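Local coordinates for protein Eps1p (Saccharomyces cerevisiae, PDB 4TW5) that belongs to the thioredoxin superfamily and carries a CXXC disulfide motif in a thioredoxin-like domain, at residues C37-W47 with E83-Y91. Numbering follows the deposited sequence.
Sequences CPHCKHLAPVW and EYFPEIRLY
Pro86, whose peptide bond with Phe85 is cis, lies against the Cys37–Cys40 disulfide, its ring wedged among side chains of the CXXC turn and the residues that follow. Cys40 SG meets the proline where ring joins backbone, 3.4 Å from both Pro86 N and Pro86 CD. With SG turned away from its own carbonyl carbon (chi1 -41°), this sulfur points at the Phe85–Pro86 junction. Cys37 SG stays further back, 3.9 Å from Phe85 O. His39 comes in at about a right angle, with ND1 4.0 Å from Pro86 CD, while Leu43 crosses obliquely and lays CD2 3.6 Å from Pro86 CG. A rigid, apolar ring suits this place: lacking an N-H, it offers the sulfurs no donor. Deeper in the domain, Ile88 slides past Trp47 in the opposite direction, CG2 reaching the indole edge 4.0 Å from CH2. On the other side of the strand, Arg89 NE and NH2 both grip Glu87 OE2 from one carboxylate face, a buried salt bridge that probably neutralises both groups. A CXXC disulfide beside a cis-proline is a hallmark of redox-type thioredoxin superfamily members; here the segments meet by van der Waals and sulfur contacts alone, and His39 ND1 is buried without a partner.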
ATOM      1  N   CYS A  37     -39.893  29.851  37.023  1.00 87.39           N
ATOM      2  CA  CYS A  37     -38.624  29.778  36.304  1.00 87.86           C
ATOM      3  C   CYS A  37     -38.534  30.675  35.077  1.00 84.07           C
ATOM      4  O   CYS A  37     -39.471  30.735  34.274  1.00 75.75           O
ATOM      5  CB  CYS A  37     -38.356  28.312  35.898  1.00 80.78           C
ATOM      6  SG  CYS A  37     -37.052  28.019  34.663  1.00 81.29           S
ATOM      7  N   PRO A  38     -37.404  31.404  34.963  1.00 88.19           N
ATOM      8  CA  PRO A  38     -37.113  32.353  33.883  1.00 82.17           C
ATOM      9  C   PRO A  38     -37.267  31.677  32.526  1.00 81.52           C
ATOM     10  O   PRO A  38     -38.085  32.072  31.695  1.00 84.50           O
ATOM     11  CB  PRO A  38     -35.644  32.724  34.107  1.00 85.38           C
ATOM     12  CG  PRO A  38     -35.341  32.397  35.526  1.00 89.19           C
ATOM     13  CD  PRO A  38     -36.421  31.492  36.061  1.00 91.48           C
ATOM     14  N   HIS A  39     -36.458  30.635  32.332  1.00 78.26           N
ATOM     15  CA  HIS A  39     -36.333  29.934  31.056  1.00 77.95           C
ATOM     16  C   HIS A  39     -37.503  28.980  30.762  1.00 72.48           C
ATOM     17  O   HIS A  39     -37.669  28.535  29.628  1.00 65.88           O
ATOM     18  CB  HIS A  39     -35.004  29.170  30.992  1.00 78.46           C
ATOM     19  CG  HIS A  39     -34.627  28.737  29.605  1.00 80.61           C
ATOM     20  ND1 HIS A  39     -35.332  27.787  28.893  1.00 82.49           N
ATOM     21  CD2 HIS A  39     -33.621  29.142  28.796  1.00 80.19           C
ATOM     22  CE1 HIS A  39     -34.770  27.621  27.709  1.00 85.08           C
ATOM     23  NE2 HIS A  39     -33.729  28.431  27.625  1.00 83.90           N
ATOM     24  N   CYS A  40     -38.299  28.639  31.771  1.00 70.40           N
ATOM     25  CA  CYS A  40     -39.306  27.598  31.573  1.00 71.69           C
ATOM     26  C   CYS A  40     -40.640  28.173  31.099  1.00 72.41           C
ATOM     27  O   CYS A  40     -41.553  27.424  30.759  1.00 67.58           O
ATOM     28  CB  CYS A  40     -39.539  26.809  32.868  1.00 69.47           C
ATOM     29  SG  CYS A  40     -38.042  26.435  33.811  1.00 86.77           S
ATOM     30  N   LYS A  41     -40.723  29.497  30.999  1.00 71.60           N
ATOM     31  CA  LYS A  41     -41.884  30.144  30.402  1.00 70.06           C
ATOM     32  C   LYS A  41     -41.483  30.639  29.030  1.00 68.36           C
ATOM     33  O   LYS A  41     -42.298  31.160  28.269  1.00 64.44           O
ATOM     34  CB  LYS A  41     -42.405  31.300  31.259  1.00 72.06           C
ATOM     35  CG  LYS A  41     -42.639  30.957  32.712  1.00 72.70           C
ATOM     36  CD  LYS A  41     -43.224  32.154  33.438  1.00 71.81           C
ATOM     37  CE  LYS A  41     -43.653  31.784  34.838  1.00 77.25           C
ATOM     38  NZ  LYS A  41     -44.578  30.615  34.813  1.00 80.82           N
ATOM     39  N   HIS A  42     -40.215  30.434  28.710  1.00 69.70           N
ATOM     40  CA  HIS A  42     -39.745  30.672  27.365  1.00 72.75           C
ATOM     41  C   HIS A  42     -39.731  29.355  26.592  1.00 67.19           C
ATOM     42  O   HIS A  42     -39.595  29.346  25.368  1.00 65.48           O
ATOM     43  CB  HIS A  42     -38.342  31.286  27.405  1.00 73.37           C
ATOM     44  CG  HIS A  42     -37.947  31.977  26.142  1.00 79.23           C
ATOM     45  ND1 HIS A  42     -36.667  31.921  25.630  1.00 86.96           N
ATOM     46  CD2 HIS A  42     -38.657  32.758  25.295  1.00 76.79           C
ATOM     47  CE1 HIS A  42     -36.610  32.630  24.517  1.00 85.72           C
ATOM     48  NE2 HIS A  42     -37.805  33.147  24.290  1.00 82.90           N
ATOM     49  N   LEU A  43     -39.918  28.253  27.319  1.00 65.15           N
ATOM     50  CA  LEU A  43     -40.083  26.922  26.731  1.00 60.07           C
ATOM     51  C   LEU A  43     -41.547  26.577  26.461  1.00 58.89           C
ATOM     52  O   LEU A  43     -41.874  25.992  25.433  1.00 57.96           O
ATOM     53  CB  LEU A  43     -39.479  25.868  27.663  1.00 56.40           C
ATOM     54  CG  LEU A  43     -39.590  24.372  27.354  1.00 53.89           C
ATOM     55  CD1 LEU A  43     -38.885  24.001  26.052  1.00 52.80           C
ATOM     56  CD2 LEU A  43     -39.028  23.568  28.497  1.00 50.16           C
ATOM     57  N   ALA A  44     -42.416  26.978  27.386  1.00 57.27           N
ATOM     58  CA  ALA A  44     -43.833  26.611  27.380  1.00 53.59           C
ATOM     59  C   ALA A  44     -44.578  26.823  26.050  1.00 56.24           C
ATOM     60  O   ALA A  44     -45.300  25.922  25.600  1.00 58.35           O
ATOM     61  CB  ALA A  44     -44.558  27.356  28.502  1.00 54.95           C
ATOM     62  N   PRO A  45     -44.432  28.003  25.416  1.00 54.30           N
ATOM     63  CA  PRO A  45     -45.171  28.140  24.154  1.00 54.29           C
ATOM     64  C   PRO A  45     -44.533  27.334  23.023  1.00 50.93           C
ATOM     65  O   PRO A  45     -45.223  26.955  22.085  1.00 50.25           O
ATOM     66  CB  PRO A  45     -45.108  29.641  23.874  1.00 43.94           C
ATOM     67  CG  PRO A  45     -43.850  30.075  24.520  1.00 50.58           C
ATOM     68  CD  PRO A  45     -43.675  29.227  25.743  1.00 56.20           C
ATOM     69  N   VAL A  46     -43.224  27.115  23.096  1.00 50.03           N
ATOM     70  CA  VAL A  46     -42.544  26.265  22.130  1.00 48.76           C
ATOM     71  C   VAL A  46     -43.007  24.822  22.272  1.00 47.25           C
ATOM     72  O   VAL A  46     -43.239  24.126  21.286  1.00 45.04           O
ATOM     73  CB  VAL A  46     -41.014  26.345  22.300  1.00 52.99           C
ATOM     74  CG1 VAL A  46     -40.325  25.082  21.767  1.00 51.89           C
ATOM     75  CG2 VAL A  46     -40.480  27.599  21.641  1.00 45.75           C
ATOM     76  N   TRP A  47     -43.196  24.399  23.514  1.00 49.26           N
ATOM     77  CA  TRP A  47     -43.642  23.049  23.798  1.00 44.36           C
ATOM     78  C   TRP A  47     -44.998  22.736  23.211  1.00 49.20           C
ATOM     79  O   TRP A  47     -45.195  21.670  22.625  1.00 48.77           O
ATOM     80  CB  TRP A  47     -43.701  22.823  25.300  1.00 44.89           C
ATOM     81  CG  TRP A  47     -43.759  21.388  25.657  1.00 48.58           C
ATOM     82  CD1 TRP A  47     -44.880  20.649  25.888  1.00 44.01           C
ATOM     83  CD2 TRP A  47     -42.648  20.507  25.847  1.00 40.70           C
ATOM     84  NE1 TRP A  47     -44.533  19.364  26.209  1.00 37.86           N
ATOM     85  CE2 TRP A  47     -43.167  19.252  26.192  1.00 36.26           C
ATOM     86  CE3 TRP A  47     -41.260  20.664  25.757  1.00 40.02           C
ATOM     87  CZ2 TRP A  47     -42.351  18.139  26.431  1.00 42.24           C
ATOM     88  CZ3 TRP A  47     -40.448  19.568  26.005  1.00 41.96           C
ATOM     89  CH2 TRP A  47     -40.995  18.318  26.336  1.00 37.76           C
ATOM     90  N   GLU A  83     -32.502  17.840  38.566  1.00 68.83           N
ATOM     91  CA  GLU A  83     -31.437  18.718  39.029  1.00 67.05           C
ATOM     92  C   GLU A  83     -31.683  20.158  38.604  1.00 68.62           C
ATOM     93  O   GLU A  83     -31.444  21.079  39.378  1.00 69.50           O
ATOM     94  CB  GLU A  83     -30.056  18.251  38.550  1.00 74.14           C
ATOM     95  CG  GLU A  83     -29.677  16.830  38.965  1.00 79.85           C
ATOM     96  CD  GLU A  83     -28.423  16.315  38.267  1.00 85.09           C
ATOM     97  OE1 GLU A  83     -28.189  16.691  37.101  1.00 85.46           O
ATOM     98  OE2 GLU A  83     -27.658  15.549  38.898  1.00 89.04           O
ATOM     99  N   TYR A  84     -32.171  20.361  37.388  1.00 67.18           N
ATOM    100  CA  TYR A  84     -32.356  21.720  36.898  1.00 63.54           C
ATOM    101  C   TYR A  84     -33.743  21.957  36.320  1.00 62.13           C
ATOM    102  O   TYR A  84     -34.519  21.023  36.134  1.00 73.07           O
ATOM    103  CB  TYR A  84     -31.289  22.036  35.840  1.00 67.48           C
ATOM    104  CG  TYR A  84     -31.122  20.973  34.769  1.00 63.63           C
ATOM    105  CD1 TYR A  84     -31.716  21.117  33.515  1.00 62.23           C
ATOM    106  CD2 TYR A  84     -30.363  19.831  35.006  1.00 65.70           C
ATOM    107  CE1 TYR A  84     -31.560  20.151  32.529  1.00 62.25           C
ATOM    108  CE2 TYR A  84     -30.203  18.858  34.030  1.00 61.83           C
ATOM    109  CZ  TYR A  84     -30.801  19.023  32.797  1.00 64.27           C
ATOM    110  OH  TYR A  84     -30.634  18.051  31.839  1.00 63.31           O
ATOM    111  N   PHE A  85     -34.035  23.219  36.039  1.00 62.98           N
ATOM    112  CA  PHE A  85     -35.277  23.646  35.413  1.00 61.40           C
ATOM    113  C   PHE A  85     -34.949  24.543  34.224  1.00 65.06           C
ATOM    114  O   PHE A  85     -34.112  25.441  34.338  1.00 68.76           O
ATOM    115  CB  PHE A  85     -36.174  24.386  36.407  1.00 67.37           C
ATOM    116  CG  PHE A  85     -36.787  23.503  37.462  1.00 69.16           C
ATOM    117  CD1 PHE A  85     -37.281  22.248  37.137  1.00 65.09           C
ATOM    118  CD2 PHE A  85     -36.871  23.932  38.780  1.00 69.90           C
ATOM    119  CE1 PHE A  85     -37.852  21.437  38.110  1.00 62.62           C
ATOM    120  CE2 PHE A  85     -37.434  23.129  39.758  1.00 63.54           C
ATOM    121  CZ  PHE A  85     -37.926  21.878  39.421  1.00 69.50           C
ATOM    122  N   PRO A  86     -35.573  24.275  33.066  1.00 64.11           N
ATOM    123  CA  PRO A  86     -36.434  23.106  32.884  1.00 61.63           C
ATOM    124  C   PRO A  86     -35.592  21.895  32.506  1.00 56.72           C
ATOM    125  O   PRO A  86     -34.475  22.065  32.009  1.00 55.40           O
ATOM    126  CB  PRO A  86     -37.337  23.520  31.733  1.00 58.22           C
ATOM    127  CG  PRO A  86     -36.458  24.402  30.907  1.00 63.70           C
ATOM    128  CD  PRO A  86     -35.533  25.115  31.857  1.00 66.12           C
ATOM    129  N   GLU A  87     -36.117  20.697  32.718  1.00 54.81           N
ATOM    130  CA  GLU A  87     -35.377  19.495  32.357  1.00 54.18           C
ATOM    131  C   GLU A  87     -36.171  18.581  31.441  1.00 49.68           C
ATOM    132  O   GLU A  87     -37.221  18.052  31.830  1.00 47.05           O
ATOM    133  CB  GLU A  87     -34.960  18.732  33.602  1.00 52.76           C
ATOM    134  CG  GLU A  87     -34.171  17.495  33.271  1.00 54.53           C
ATOM    135  CD  GLU A  87     -33.400  16.956  34.444  1.00 56.48           C
ATOM    136  OE1 GLU A  87     -33.371  17.624  35.502  1.00 58.39           O
ATOM    137  OE2 GLU A  87     -32.827  15.854  34.303  1.00 57.81           O
ATOM    138  N   ILE A  88     -35.659  18.397  30.225  1.00 43.00           N
ATOM    139  CA  ILE A  88     -36.324  17.568  29.226  1.00 41.95           C
ATOM    140  C   ILE A  88     -35.757  16.145  29.159  1.00 41.45           C
ATOM    141  O   ILE A  88     -34.570  15.958  28.908  1.00 42.81           O
ATOM    142  CB  ILE A  88     -36.217  18.207  27.852  1.00 42.21           C
ATOM    143  CG1 ILE A  88     -36.597  19.684  27.941  1.00 44.62           C
ATOM    144  CG2 ILE A  88     -37.092  17.456  26.842  1.00 40.71           C
ATOM    145  CD1 ILE A  88     -36.440  20.412  26.645  1.00 45.59           C
ATOM    146  N   ARG A  89     -36.614  15.146  29.354  1.00 37.90           N
ATOM    147  CA  ARG A  89     -36.171  13.754  29.499  1.00 33.80           C
ATOM    148  C   ARG A  89     -36.939  12.742  28.638  1.00 37.09           C
ATOM    149  O   ARG A  89     -38.117  12.950  28.314  1.00 33.30           O
ATOM    150  CB  ARG A  89     -36.295  13.322  30.955  1.00 40.46           C
ATOM    151  CG  ARG A  89     -35.440  14.070  31.954  1.00 44.71           C
ATOM    152  CD  ARG A  89     -35.558  13.395  33.297  1.00 40.41           C
ATOM    153  NE  ARG A  89     -34.652  13.950  34.289  1.00 49.15           N
ATOM    154  CZ  ARG A  89     -34.356  13.349  35.436  1.00 49.28           C
ATOM    155  NH1 ARG A  89     -34.905  12.186  35.736  1.00 41.73           N
ATOM    156  NH2 ARG A  89     -33.520  13.918  36.287  1.00 59.78           N
ATOM    157  N   LEU A  90     -36.256  11.656  28.264  1.00 34.14           N
ATOM    158  CA  LEU A  90     -36.866  10.527  27.573  1.00 28.92           C
ATOM    159  C   LEU A  90     -37.048   9.311  28.491  1.00 34.89           C
ATOM    160  O   LEU A  90     -36.106   8.838  29.132  1.00 38.57           O
ATOM    161  CB  LEU A  90     -36.041  10.118  26.353  1.00 32.39           C
ATOM    162  CG  LEU A  90     -36.636   8.986  25.487  1.00 31.03           C
ATOM    163  CD1 LEU A  90     -37.942   9.431  24.773  1.00 25.53           C
ATOM    164  CD2 LEU A  90     -35.624   8.508  24.475  1.00 26.80           C
ATOM    165  N   TYR A  91     -38.269   8.800  28.546  1.00 33.25           N
ATOM    166  CA  TYR A  91     -38.575   7.608  29.317  1.00 27.37           C
ATOM    167  C   TYR A  91     -39.120   6.519  28.415  1.00 31.40           C
ATOM    168  O   TYR A  91     -39.661   6.802  27.344  1.00 27.66           O
ATOM    169  CB  TYR A  91     -39.586   7.923  30.410  1.00 30.56           C
ATOM    170  CG  TYR A  91     -39.013   8.677  31.590  1.00 35.78           C
ATOM    171  CD1 TYR A  91     -38.702  10.028  31.491  1.00 34.24           C
ATOM    172  CD2 TYR A  91     -38.823   8.051  32.816  1.00 35.06           C
ATOM    173  CE1 TYR A  91     -38.188  10.729  32.573  1.00 38.10           C
ATOM    174  CE2 TYR A  91     -38.309   8.747  33.906  1.00 35.93           C
ATOM    175  CZ  TYR A  91     -38.001  10.086  33.769  1.00 40.04           C
ATOM    176  OH  TYR A  91     -37.506  10.794  34.829  1.00 46.05           O
TER